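Local coordinates for CCHC-type domain-containing protein (Trypanosoma brucei brucei, PDB 7C45), which binds uridine-rich RNA and probably trims guide RNAs as a 3'-5' exonuclease of the RNase D type, carrying zinc-binding CCHC knuckles besides its nuclease domain, at residues G120-Q125 with Y201-K206; F127-Q132 with N139-M144; W133-V138 with D207-V212. All blocks are in the same frame, centred on the assembly; numbering follows the deposited sequence.

Contact 1: G120-Q125 with Y201-K206. With nucleotides of chain B.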
loop_
_atom_site.group_PDB
_atom_site.type_symbol
_atom_site.label_atom_id
_atom_site.label_comp_id
_atom_site.label_asym_id
_atom_site.label_seq_id
_atom_site.Cartn_x
_atom_site.Cartn_y
_atom_site.Cartn_z
ATOM N N GLY A 120 -2.132 10.235 -11.599
ATOM C CA GLY A 120 -2.864 8.996 -11.789
ATOM C C GLY A 120 -2.568 8.007 -10.684
ATOM O O GLY A 120 -2.169 6.877 -10.941
ATOM N N VAL A 121 -2.730 8.419 -9.437
ATOM C CA VAL A 121 -2.284 7.637 -8.289
ATOM C C VAL A 121 -3.511 7.059 -7.592
ATOM O O VAL A 121 -4.555 7.709 -7.513
ATOM C CB VAL A 121 -1.447 8.496 -7.314
ATOM C CG1 VAL A 121 -1.042 7.692 -6.076
ATOM C CG2 VAL A 121 -0.165 9.015 -7.966
ATOM N N LEU A 122 -3.388 5.835 -7.097
ATOM C CA LEU A 122 -4.441 5.202 -6.310
ATOM C C LEU A 122 -3.792 4.552 -5.106
ATOM O O LEU A 122 -2.940 3.676 -5.267
ATOM C CB LEU A 122 -5.196 4.158 -7.135
ATOM C CG LEU A 122 -6.322 3.442 -6.394
ATOM C CD1 LEU A 122 -7.371 4.452 -6.032
ATOM C CD2 LEU A 122 -6.931 2.401 -7.346
ATOM N N ASP A 123 -4.195 4.970 -3.905
ATOM C CA ASP A 123 -3.602 4.489 -2.663
ATOM C C ASP A 123 -4.514 3.403 -2.106
ATOM O O ASP A 123 -5.640 3.680 -1.681
ATOM C CB ASP A 123 -3.422 5.647 -1.684
ATOM C CG ASP A 123 -2.732 5.237 -0.396
ATOM O OD1 ASP A 123 -2.804 4.080 0.025
ATOM O OD2 ASP A 123 -2.105 6.130 0.213
ATOM N N LEU A 124 -4.045 2.161 -2.135
ATOM C CA LEU A 124 -4.930 1.059 -1.765
ATOM C C LEU A 124 -5.182 1.011 -0.261
ATOM O O LEU A 124 -6.222 0.496 0.179
ATOM C CB LEU A 124 -4.352 -0.262 -2.256
ATOM C CG LEU A 124 -4.303 -0.430 -3.775
ATOM C CD1 LEU A 124 -3.856 -1.858 -4.103
ATOM C CD2 LEU A 124 -5.642 -0.087 -4.460
ATOM N N GLN A 125 -4.255 1.520 0.550
ATOM C CA GLN A 125 -4.555 1.633 1.976
ATOM C C GLN A 125 -5.726 2.568 2.194
ATOM O O GLN A 125 -6.654 2.256 2.954
ATOM C CB GLN A 125 -3.340 2.143 2.749
ATOM C CG GLN A 125 -3.523 2.104 4.258
ATOM C CD GLN A 125 -2.402 2.814 5.002
ATOM O OE1 GLN A 125 -2.146 3.984 4.772
ATOM N NE2 GLN A 125 -1.712 2.087 5.874
ATOM N N TYR A 201 -8.482 -7.219 -6.285
ATOM C CA TYR A 201 -9.650 -7.377 -5.447
ATOM C C TYR A 201 -10.417 -6.079 -5.276
ATOM O O TYR A 201 -11.641 -6.109 -5.143
ATOM C CB TYR A 201 -9.242 -7.890 -4.069
ATOM C CG TYR A 201 -8.755 -9.316 -4.040
ATOM C CD1 TYR A 201 -7.421 -9.627 -4.309
ATOM C CD2 TYR A 201 -9.619 -10.348 -3.735
ATOM C CE1 TYR A 201 -6.977 -10.919 -4.269
ATOM C CE2 TYR A 201 -9.183 -11.640 -3.698
ATOM C CZ TYR A 201 -7.868 -11.923 -3.953
ATOM O OH TYR A 201 -7.448 -13.218 -3.903
ATOM N N LEU A 202 -9.719 -4.942 -5.265
ATOM C CA LEU A 202 -10.321 -3.675 -4.882
ATOM C C LEU A 202 -10.746 -2.827 -6.065
ATOM O O LEU A 202 -11.697 -2.052 -5.942
ATOM C CB LEU A 202 -9.340 -2.882 -4.006
ATOM C CG LEU A 202 -9.089 -3.467 -2.608
ATOM C CD1 LEU A 202 -7.936 -2.767 -1.858
ATOM C CD2 LEU A 202 -10.375 -3.436 -1.767
ATOM N N VAL A 203 -10.074 -2.961 -7.204
ATOM C CA VAL A 203 -10.275 -2.104 -8.363
ATOM C C VAL A 203 -11.097 -2.862 -9.390
ATOM O O VAL A 203 -10.823 -4.037 -9.673
ATOM C CB VAL A 203 -8.925 -1.658 -8.953
ATOM C CG1 VAL A 203 -9.124 -0.644 -10.060
ATOM C CG2 VAL A 203 -8.059 -1.100 -7.866
ATOM N N GLY A 204 -12.105 -2.195 -9.947
ATOM C CA GLY A 204 -12.951 -2.826 -10.937
ATOM C C GLY A 204 -13.754 -3.987 -10.410
ATOM O O GLY A 204 -14.217 -4.816 -11.193
ATOM N N ASN A 205 -13.916 -4.084 -9.094
ATOM C CA ASN A 205 -14.746 -5.116 -8.486
ATOM C C ASN A 205 -16.130 -4.522 -8.288
ATOM O O ASN A 205 -16.324 -3.658 -7.428
ATOM C CB ASN A 205 -14.158 -5.600 -7.164
ATOM C CG ASN A 205 -14.952 -6.741 -6.555
ATOM O OD1 ASN A 205 -16.133 -6.916 -6.842
ATOM N ND2 ASN A 205 -14.312 -7.511 -5.692
ATOM N N LYS A 206 -17.088 -4.997 -9.084
ATOM C CA LYS A 206 -18.436 -4.446 -9.039
ATOM C C LYS A 206 -19.004 -4.434 -7.624
ATOM O O LYS A 206 -19.765 -3.524 -7.275
ATOM C CB LYS A 206 -19.349 -5.231 -9.988
ATOM P P U B 8 0.234 0.422 12.567
ATOM O OP1 U B 8 0.817 1.196 13.684
ATOM O OP2 U B 8 -1.111 -0.176 12.758
ATOM O "O5'" U B 8 0.300 1.366 11.299
ATOM C "C5'" U B 8 -0.676 1.293 10.281
ATOM C "C4'" U B 8 -0.335 2.231 9.162
ATOM O "O4'" U B 8 -0.272 3.585 9.666
ATOM C "C3'" U B 8 1.011 2.024 8.490
ATOM O "O3'" U B 8 0.964 0.989 7.531
ATOM C "C2'" U B 8 1.289 3.394 7.890
ATOM O "O2'" U B 8 0.525 3.590 6.702
ATOM C "C1'" U B 8 0.711 4.309 8.970
ATOM N N1 U B 8 1.717 4.742 9.970
ATOM C C2 U B 8 2.527 5.795 9.635
ATOM O O2 U B 8 2.475 6.327 8.545
ATOM N N3 U B 8 3.420 6.168 10.619
ATOM C C4 U B 8 3.511 5.592 11.876
ATOM O O4 U B 8 4.340 6.012 12.688
ATOM C C5 U B 8 2.603 4.521 12.143
ATOM C C6 U B 8 1.745 4.142 11.195
#

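Contact 2: F127-Q132 with N139-M144. With nucleotides of chain B.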
loop_
_atom_site.group_PDB
_atom_site.type_symbol
_atom_site.label_atom_id
_atom_site.label_comp_id
_atom_site.label_asym_id
_atom_site.label_seq_id
_atom_site.Cartn_x
_atom_site.Cartn_y
_atom_site.Cartn_z
ATOM N N PHE A 127 -8.003 3.247 -0.039
ATOM C CA PHE A 127 -9.158 2.499 -0.553
ATOM C C PHE A 127 -9.775 1.645 0.551
ATOM O O PHE A 127 -10.988 1.700 0.802
ATOM C CB PHE A 127 -8.736 1.628 -1.746
ATOM C CG PHE A 127 -9.826 1.427 -2.797
ATOM C CD1 PHE A 127 -11.121 1.153 -2.427
ATOM C CD2 PHE A 127 -9.531 1.545 -4.141
ATOM C CE1 PHE A 127 -12.128 0.958 -3.391
ATOM C CE2 PHE A 127 -10.521 1.380 -5.123
ATOM C CZ PHE A 127 -11.823 1.088 -4.735
ATOM N N PHE A 128 -8.945 0.874 1.246
ATOM C CA PHE A 128 -9.466 0.014 2.304
ATOM C C PHE A 128 -10.077 0.838 3.425
ATOM O O PHE A 128 -11.154 0.506 3.930
ATOM C CB PHE A 128 -8.373 -0.898 2.847
ATOM C CG PHE A 128 -8.882 -1.946 3.813
ATOM C CD1 PHE A 128 -9.494 -3.097 3.339
ATOM C CD2 PHE A 128 -8.761 -1.772 5.175
ATOM C CE1 PHE A 128 -9.964 -4.056 4.217
ATOM C CE2 PHE A 128 -9.221 -2.735 6.059
ATOM C CZ PHE A 128 -9.815 -3.874 5.582
ATOM N N THR A 129 -9.414 1.930 3.824
ATOM C CA THR A 129 -10.007 2.795 4.841
ATOM C C THR A 129 -11.342 3.367 4.377
ATOM O O THR A 129 -12.298 3.412 5.155
ATOM C CB THR A 129 -9.033 3.911 5.221
ATOM O OG1 THR A 129 -7.887 3.312 5.816
ATOM C CG2 THR A 129 -9.678 4.862 6.227
ATOM N N ALA A 130 -11.441 3.780 3.104
ATOM C CA ALA A 130 -12.674 4.389 2.611
ATOM C C ALA A 130 -13.834 3.411 2.694
ATOM O O ALA A 130 -14.974 3.807 2.969
ATOM C CB ALA A 130 -12.488 4.866 1.167
ATOM N N ILE A 131 -13.546 2.134 2.478
ATOM C CA ILE A 131 -14.562 1.095 2.629
ATOM C C ILE A 131 -15.016 1.022 4.079
ATOM O O ILE A 131 -16.218 1.018 4.373
ATOM C CB ILE A 131 -14.013 -0.253 2.134
ATOM C CG1 ILE A 131 -13.826 -0.206 0.609
ATOM C CG2 ILE A 131 -14.920 -1.430 2.554
ATOM C CD1 ILE A 131 -13.077 -1.394 0.036
ATOM N N GLN A 132 -14.059 0.977 5.012
ATOM C CA GLN A 132 -14.429 0.968 6.428
ATOM C C GLN A 132 -15.176 2.225 6.826
ATOM O O GLN A 132 -16.040 2.174 7.707
ATOM C CB GLN A 132 -13.199 0.825 7.325
ATOM C CG GLN A 132 -12.312 -0.294 6.899
ATOM C CD GLN A 132 -13.077 -1.556 6.623
ATOM O OE1 GLN A 132 -13.888 -2.014 7.441
ATOM N NE2 GLN A 132 -12.844 -2.121 5.471
ATOM N N ASN A 139 -12.012 5.437 10.304
ATOM C CA ASN A 139 -10.996 6.104 9.487
ATOM C C ASN A 139 -9.577 5.606 9.767
ATOM O O ASN A 139 -8.614 6.262 9.382
ATOM C CB ASN A 139 -11.053 7.622 9.667
ATOM C CG ASN A 139 -10.495 8.078 11.001
ATOM O OD1 ASN A 139 -10.583 7.359 12.001
ATOM N ND2 ASN A 139 -9.906 9.277 11.018
ATOM N N ARG A 140 -9.437 4.455 10.398
ATOM C CA ARG A 140 -8.130 3.873 10.675
ATOM C C ARG A 140 -7.394 3.473 9.393
ATOM O O ARG A 140 -7.981 2.918 8.468
ATOM C CB ARG A 140 -8.321 2.651 11.564
ATOM C CG ARG A 140 -7.089 1.871 11.924
ATOM C CD ARG A 140 -7.477 0.778 12.899
ATOM N NE ARG A 140 -6.326 0.201 13.579
ATOM C CZ ARG A 140 -6.413 -0.527 14.686
ATOM N NH1 ARG A 140 -5.319 -1.021 15.245
ATOM N NH2 ARG A 140 -7.600 -0.754 15.234
ATOM N N ARG A 141 -6.090 3.723 9.371
ATOM C CA ARG A 141 -5.198 3.143 8.374
ATOM C C ARG A 141 -4.680 1.811 8.897
ATOM O O ARG A 141 -4.010 1.761 9.934
ATOM C CB ARG A 141 -4.020 4.068 8.068
ATOM C CG ARG A 141 -4.371 5.355 7.363
ATOM C CD ARG A 141 -3.086 6.176 7.144
ATOM N NE ARG A 141 -3.342 7.458 6.500
ATOM C CZ ARG A 141 -3.294 7.644 5.186
ATOM N NH1 ARG A 141 -2.972 6.632 4.375
ATOM N NH2 ARG A 141 -3.545 8.833 4.691
ATOM N N SER A 142 -4.963 0.745 8.171
ATOM C CA SER A 142 -4.484 -0.571 8.552
ATOM C C SER A 142 -3.203 -0.902 7.804
ATOM O O SER A 142 -2.970 -0.427 6.694
ATOM C CB SER A 142 -5.553 -1.633 8.294
ATOM O OG SER A 142 -6.636 -1.402 9.172
ATOM N N GLY A 143 -2.360 -1.694 8.448
ATOM C CA GLY A 143 -1.114 -2.105 7.843
ATOM C C GLY A 143 -1.343 -3.143 6.751
ATOM O O GLY A 143 -2.401 -3.741 6.627
ATOM N N MET A 144 -0.293 -3.364 5.964
ATOM C CA MET A 144 -0.370 -4.268 4.825
ATOM C C MET A 144 -0.814 -5.670 5.230
ATOM O O MET A 144 -1.588 -6.316 4.515
ATOM C CB MET A 144 0.999 -4.314 4.142
ATOM C CG MET A 144 1.141 -5.307 3.035
ATOM S SD MET A 144 0.137 -4.940 1.594
ATOM C CE MET A 144 1.173 -3.721 0.783
ATOM P P U B 6 -5.694 -5.524 18.155
ATOM O OP1 U B 6 -4.572 -5.875 19.044
ATOM O OP2 U B 6 -6.395 -4.237 18.335
ATOM O "O5'" U B 6 -5.195 -5.542 16.652
ATOM C "C5'" U B 6 -4.551 -6.678 16.102
ATOM C "C4'" U B 6 -3.746 -6.294 14.885
ATOM O "O4'" U B 6 -4.651 -5.949 13.806
ATOM C "C3'" U B 6 -2.825 -5.087 15.060
ATOM O "O3'" U B 6 -1.700 -5.266 14.212
ATOM C "C2'" U B 6 -3.671 -3.943 14.515
ATOM O "O2'" U B 6 -2.954 -2.819 14.053
ATOM C "C1'" U B 6 -4.395 -4.630 13.371
ATOM N N1 U B 6 -5.671 -4.005 13.025
ATOM C C2 U B 6 -5.704 -3.279 11.856
ATOM O O2 U B 6 -4.736 -3.139 11.128
ATOM N N3 U B 6 -6.922 -2.732 11.548
ATOM C C4 U B 6 -8.064 -2.822 12.299
ATOM O O4 U B 6 -9.081 -2.255 11.887
ATOM C C5 U B 6 -7.936 -3.579 13.507
ATOM C C6 U B 6 -6.772 -4.137 13.840
ATOM P P U B 8 0.234 0.422 12.567
ATOM O OP1 U B 8 0.817 1.196 13.684
ATOM O OP2 U B 8 -1.111 -0.176 12.758
ATOM O "O5'" U B 8 0.300 1.366 11.299
ATOM C "C5'" U B 8 -0.676 1.293 10.281
ATOM C "C4'" U B 8 -0.335 2.231 9.162
ATOM O "O4'" U B 8 -0.272 3.585 9.666
ATOM C "C3'" U B 8 1.011 2.024 8.490
ATOM O "O3'" U B 8 0.964 0.989 7.531
ATOM C "C2'" U B 8 1.289 3.394 7.890
ATOM O "O2'" U B 8 0.525 3.590 6.702
ATOM C "C1'" U B 8 0.711 4.309 8.970
ATOM N N1 U B 8 1.717 4.742 9.970
ATOM C C2 U B 8 2.527 5.795 9.635
ATOM O O2 U B 8 2.475 6.327 8.545
ATOM N N3 U B 8 3.420 6.168 10.619
ATOM C C4 U B 8 3.511 5.592 11.876
ATOM O O4 U B 8 4.340 6.012 12.688
ATOM C C5 U B 8 2.603 4.521 12.143
ATOM C C6 U B 8 1.745 4.142 11.195
ATOM P P U B 9 2.280 0.134 7.187
ATOM O OP1 U B 9 1.850 -0.889 6.201
ATOM O OP2 U B 9 2.864 -0.281 8.483
ATOM O "O5'" U B 9 3.253 1.211 6.538
ATOM C "C5'" U B 9 3.220 1.515 5.148
ATOM C "C4'" U B 9 4.179 2.622 4.746
ATOM O "O4'" U B 9 4.018 3.795 5.576
ATOM C "C3'" U B 9 5.668 2.331 4.824
ATOM O "O3'" U B 9 6.126 1.544 3.750
ATOM C "C2'" U B 9 6.280 3.725 4.863
ATOM O "O2'" U B 9 6.323 4.319 3.570
ATOM C "C1'" U B 9 5.248 4.474 5.697
ATOM N N1 U B 9 5.625 4.516 7.121
ATOM C C2 U B 9 6.631 5.401 7.510
ATOM O O2 U B 9 7.220 6.143 6.750
ATOM N N3 U B 9 6.939 5.393 8.844
ATOM C C4 U B 9 6.358 4.602 9.814
ATOM O O4 U B 9 6.747 4.708 10.976
ATOM C C5 U B 9 5.336 3.715 9.335
ATOM C C6 U B 9 5.009 3.697 8.036
HETATM O O HOH W 1 -6.475 0.953 5.753
#

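Contact 3: W133-V138 with D207-V212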
loop_
_atom_site.group_PDB
_atom_site.type_symbol
_atom_site.label_atom_id
_atom_site.label_comp_id
_atom_site.label_asym_id
_atom_site.label_seq_id
_atom_site.Cartn_x
_atom_site.Cartn_y
_atom_site.Cartn_z
ATOM N N TRP A 133 -14.829 3.359 6.229
ATOM C CA TRP A 133 -15.539 4.595 6.508
ATOM C C TRP A 133 -16.986 4.512 6.038
ATOM O O TRP A 133 -17.908 4.844 6.790
ATOM C CB TRP A 133 -14.828 5.771 5.835
ATOM C CG TRP A 133 -15.591 7.044 5.941
ATOM C CD1 TRP A 133 -16.346 7.653 4.974
ATOM C CD2 TRP A 133 -15.720 7.835 7.112
ATOM N NE1 TRP A 133 -16.910 8.802 5.477
ATOM C CE2 TRP A 133 -16.545 8.931 6.782
ATOM C CE3 TRP A 133 -15.206 7.732 8.395
ATOM C CZ2 TRP A 133 -16.864 9.913 7.711
ATOM C CZ3 TRP A 133 -15.517 8.706 9.301
ATOM C CH2 TRP A 133 -16.350 9.775 8.964
ATOM N N LYS A 134 -17.202 4.110 4.780
ATOM C CA LYS A 134 -18.557 4.043 4.243
ATOM C C LYS A 134 -19.429 3.073 5.038
ATOM O O LYS A 134 -20.612 3.338 5.267
ATOM C CB LYS A 134 -18.532 3.627 2.772
ATOM C CG LYS A 134 -19.898 3.447 2.165
ATOM C CD LYS A 134 -19.818 3.365 0.666
ATOM C CE LYS A 134 -21.204 3.297 0.060
ATOM N NZ LYS A 134 -21.794 4.659 0.124
ATOM N N LEU A 135 -18.867 1.943 5.455
ATOM C CA LEU A 135 -19.647 0.938 6.164
ATOM C C LEU A 135 -19.756 1.206 7.664
ATOM O O LEU A 135 -20.756 0.832 8.268
ATOM C CB LEU A 135 -19.041 -0.451 5.965
ATOM C CG LEU A 135 -18.980 -0.958 4.531
ATOM C CD1 LEU A 135 -18.245 -2.273 4.434
ATOM C CD2 LEU A 135 -20.366 -1.068 3.955
ATOM N N ARG A 136 -18.737 1.806 8.289
ATOM C CA ARG A 136 -18.653 1.818 9.747
ATOM C C ARG A 136 -18.205 3.140 10.361
ATOM O O ARG A 136 -18.141 3.227 11.595
ATOM C CB ARG A 136 -17.691 0.725 10.236
ATOM C CG ARG A 136 -17.947 -0.652 9.706
ATOM C CD ARG A 136 -16.663 -1.437 9.709
ATOM N NE ARG A 136 -15.988 -1.316 10.978
ATOM C CZ ARG A 136 -14.749 -1.734 11.214
ATOM N NH1 ARG A 136 -14.227 -1.592 12.423
ATOM N NH2 ARG A 136 -14.018 -2.276 10.248
ATOM N N SER A 137 -17.912 4.165 9.564
ATOM C CA SER A 137 -17.373 5.437 10.066
ATOM C C SER A 137 -16.029 5.231 10.765
ATOM O O SER A 137 -15.695 5.938 11.719
ATOM C CB SER A 137 -18.355 6.151 11.003
ATOM O OG SER A 137 -19.562 6.459 10.341
ATOM N N VAL A 138 -15.266 4.261 10.282
ATOM C CA VAL A 138 -13.922 3.981 10.754
ATOM C C VAL A 138 -12.948 4.631 9.775
ATOM O O VAL A 138 -13.057 4.419 8.560
ATOM C CB VAL A 138 -13.686 2.468 10.857
ATOM C CG1 VAL A 138 -12.197 2.149 10.925
ATOM C CG2 VAL A 138 -14.431 1.892 12.074
ATOM N N ASP A 207 -18.627 -5.402 -6.789
ATOM C CA ASP A 207 -19.213 -5.544 -5.463
ATOM C C ASP A 207 -18.415 -4.849 -4.350
ATOM O O ASP A 207 -18.690 -5.090 -3.170
ATOM C CB ASP A 207 -19.390 -7.028 -5.145
ATOM C CG ASP A 207 -20.283 -7.736 -6.162
ATOM O OD1 ASP A 207 -19.784 -8.110 -7.244
ATOM O OD2 ASP A 207 -21.487 -7.908 -5.885
ATOM N N VAL A 208 -17.445 -4.000 -4.683
ATOM C CA VAL A 208 -16.800 -3.153 -3.673
ATOM C C VAL A 208 -17.660 -1.902 -3.556
ATOM O O VAL A 208 -18.001 -1.317 -4.583
ATOM C CB VAL A 208 -15.339 -2.836 -4.050
ATOM C CG1 VAL A 208 -14.760 -1.705 -3.192
ATOM C CG2 VAL A 208 -14.498 -4.067 -3.873
ATOM N N PRO A 209 -18.023 -1.454 -2.354
ATOM C CA PRO A 209 -19.036 -0.397 -2.209
ATOM C C PRO A 209 -18.536 1.042 -2.298
ATOM O O PRO A 209 -19.334 1.965 -2.083
ATOM C CB PRO A 209 -19.573 -0.677 -0.806
ATOM C CG PRO A 209 -18.408 -1.172 -0.078
ATOM C CD PRO A 209 -17.585 -1.960 -1.047
ATOM N N VAL A 210 -17.252 1.264 -2.570
ATOM C CA VAL A 210 -16.714 2.595 -2.811
ATOM C C VAL A 210 -16.205 2.653 -4.244
ATOM O O VAL A 210 -15.613 1.689 -4.730
ATOM C CB VAL A 210 -15.595 2.927 -1.805
ATOM C CG1 VAL A 210 -15.045 4.311 -2.062
ATOM C CG2 VAL A 210 -16.158 2.842 -0.392
ATOM N N ASP A 211 -16.462 3.776 -4.917
ATOM C CA ASP A 211 -16.090 3.957 -6.319
ATOM C C ASP A 211 -14.592 4.211 -6.455
ATOM O O ASP A 211 -14.023 5.002 -5.703
ATOM C CB ASP A 211 -16.858 5.144 -6.919
ATOM C CG ASP A 211 -18.365 4.919 -6.979
ATOM O OD1 ASP A 211 -18.779 3.797 -7.320
ATOM O OD2 ASP A 211 -19.131 5.876 -6.700
ATOM N N VAL A 212 -13.952 3.547 -7.423
ATOM C CA VAL A 212 -12.520 3.749 -7.610
ATOM C C VAL A 212 -12.215 5.203 -7.955
ATOM O O VAL A 212 -11.196 5.743 -7.526
ATOM C CB VAL A 212 -11.980 2.782 -8.676
ATOM C CG1 VAL A 212 -12.366 1.368 -8.326
ATOM C CG2 VAL A 212 -12.548 3.111 -10.005
#

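Contact 1: G120-Q125 with Y201-K206
Leu122 swings its CG anti to the backbone N (chi1 -180°), and Val203 turns CG2 anti to its own carbonyl carbon; the two side chains then pass alongside, running oppositely, with Leu122 CD2 at 3.7 Å from Val203 CG2. Two residues on, Leu124 at the start of helix 124-136 reaches the same methyl through its CD2, 4.3 Å from Val203 CG2, and also meets Leu202, whose CD1 lies 4.2 Å from Leu124 O. Strand 121-123, an outermost strand of the mixed exonuclease sheet, thereby packs with the leaving helix against the C-terminal end of helix 182-202, where Val203 departs from helical geometry. Val215 and Glu216 of helix 212-226 also touch Leu122. Gln125 leaves the backbone away from this apolar patch, and its extended chain delivers NE2 to O2' of U8 of chain B at 2.8 Å, with an N-H...O angle of 159°. Arg141 NH1 binds the amide oxygen OE1, and Ser142 O takes a further bond from NE2, which together fix the rotation of the amide. No hydrogen bond joins the two segments, so apolar packing carries their union, while Gln125 bonds to a 2'-hydroxyl, consistent with a preference for RNA.

Contact 2: F127-Q132 with N139-M144
Thr129 and Arg140 supply the direct hydrogen bond: Thr129 OG1 donates to Arg140 O at 2.7 Å, arriving 31° out of the carbonyl plane. With OG1 anti to the carbonyl carbon and CG2 anti to the backbone N (chi1 -64°), both branches of Thr129 face the loop, CG2 resting 3.4 Å from Arg140 O. A water adds an indirect link, donating to Thr129 OG1 and accepting from Ser142 N at 2.9 Å. Packing is lighter, the Phe128 ring approaching Ser142 OG obliquely at CE2. Helix 124-136 of the exonuclease domain thus backs the extended loop that leads into helix 144-152, and the loop's other side faces the RNA. Ser142 bonds to the base, OG accepting from N3 of U6 of chain B at 2.7 Å and 165°, consistent with a part in uracil recognition. Van der Waals contact with that base comes from Arg140, extended from CG to NE, with C5 of U6 of chain B standing 3.3 Å above one guanidinium face, toward the rim. Phosphate binding uses the backbone, Met144 N donating to OP1 of U9 of chain B at 3.3 Å. Arg141 NH2 forms a salt bridge with Asp237, and its NE donates to Glu242 O.

Contact 3: W133-V138 with D207-V212
Lys134 and Pro209 bury the most surface here, with Leu135 and Val210 adding smaller shares. Lys134 leaves helix 124-136 toward the loop with CG anti to the backbone N (chi1 176°), and its chain stays extended as far as CE before bending at chi4 (76°). The methylenes therefore run across the loop: CD and CE of Lys134 each come within 3.1 Å of Pro209 O, a snug approach of carbon to a carbonyl oxygen. On the neighbouring residue, Val210 places CG2 anti to its carbonyl carbon, and this methyl lies 3.8 Å from Lys134 CD. Pro209 turns its ring toward the helix, where Leu135 CD2 closes on Pro209 CG at 4.5 Å, a light apolar touch. The loop of 207-212 joins helix 182-202 to helix 212-226, so this contact rests that connection on residues 134 and 135 of helix 124-136. Beyond the pair, Val210 also packs on Ile252, while Leu135 touches Thr267 near the first zinc knuckle. Arg136 donates to Gly265 O of that knuckle and packs on a sugar of the RNA. No hydrogen bond crosses between the segments and Lys134 contributes through its aliphatic stem, so the loop is held against the helix by shape and van der Waals contact alone, at a partly exposed edge.

Overall arrangement
From the N terminus the chain builds most of the sheet before strand 121-123 leads into helix 124-136, which all three contacts use in succession. Contact 2 closes first, a short loop in which the chain leaving that helix folds back beside it on the way to helix 144-152. Contact 1 closes a much longer, largely helical loop at the end of helix 182-202, and contact 2 is nested within it. Contact 3 follows and crosses both, bringing the loop before helix 212-226 to the far end of helix 124-136. Phe127 and Ile131 touch Val208, and Leu202 meets Phe127 and Ile131, so the three contacts touch one another along helix 124-136.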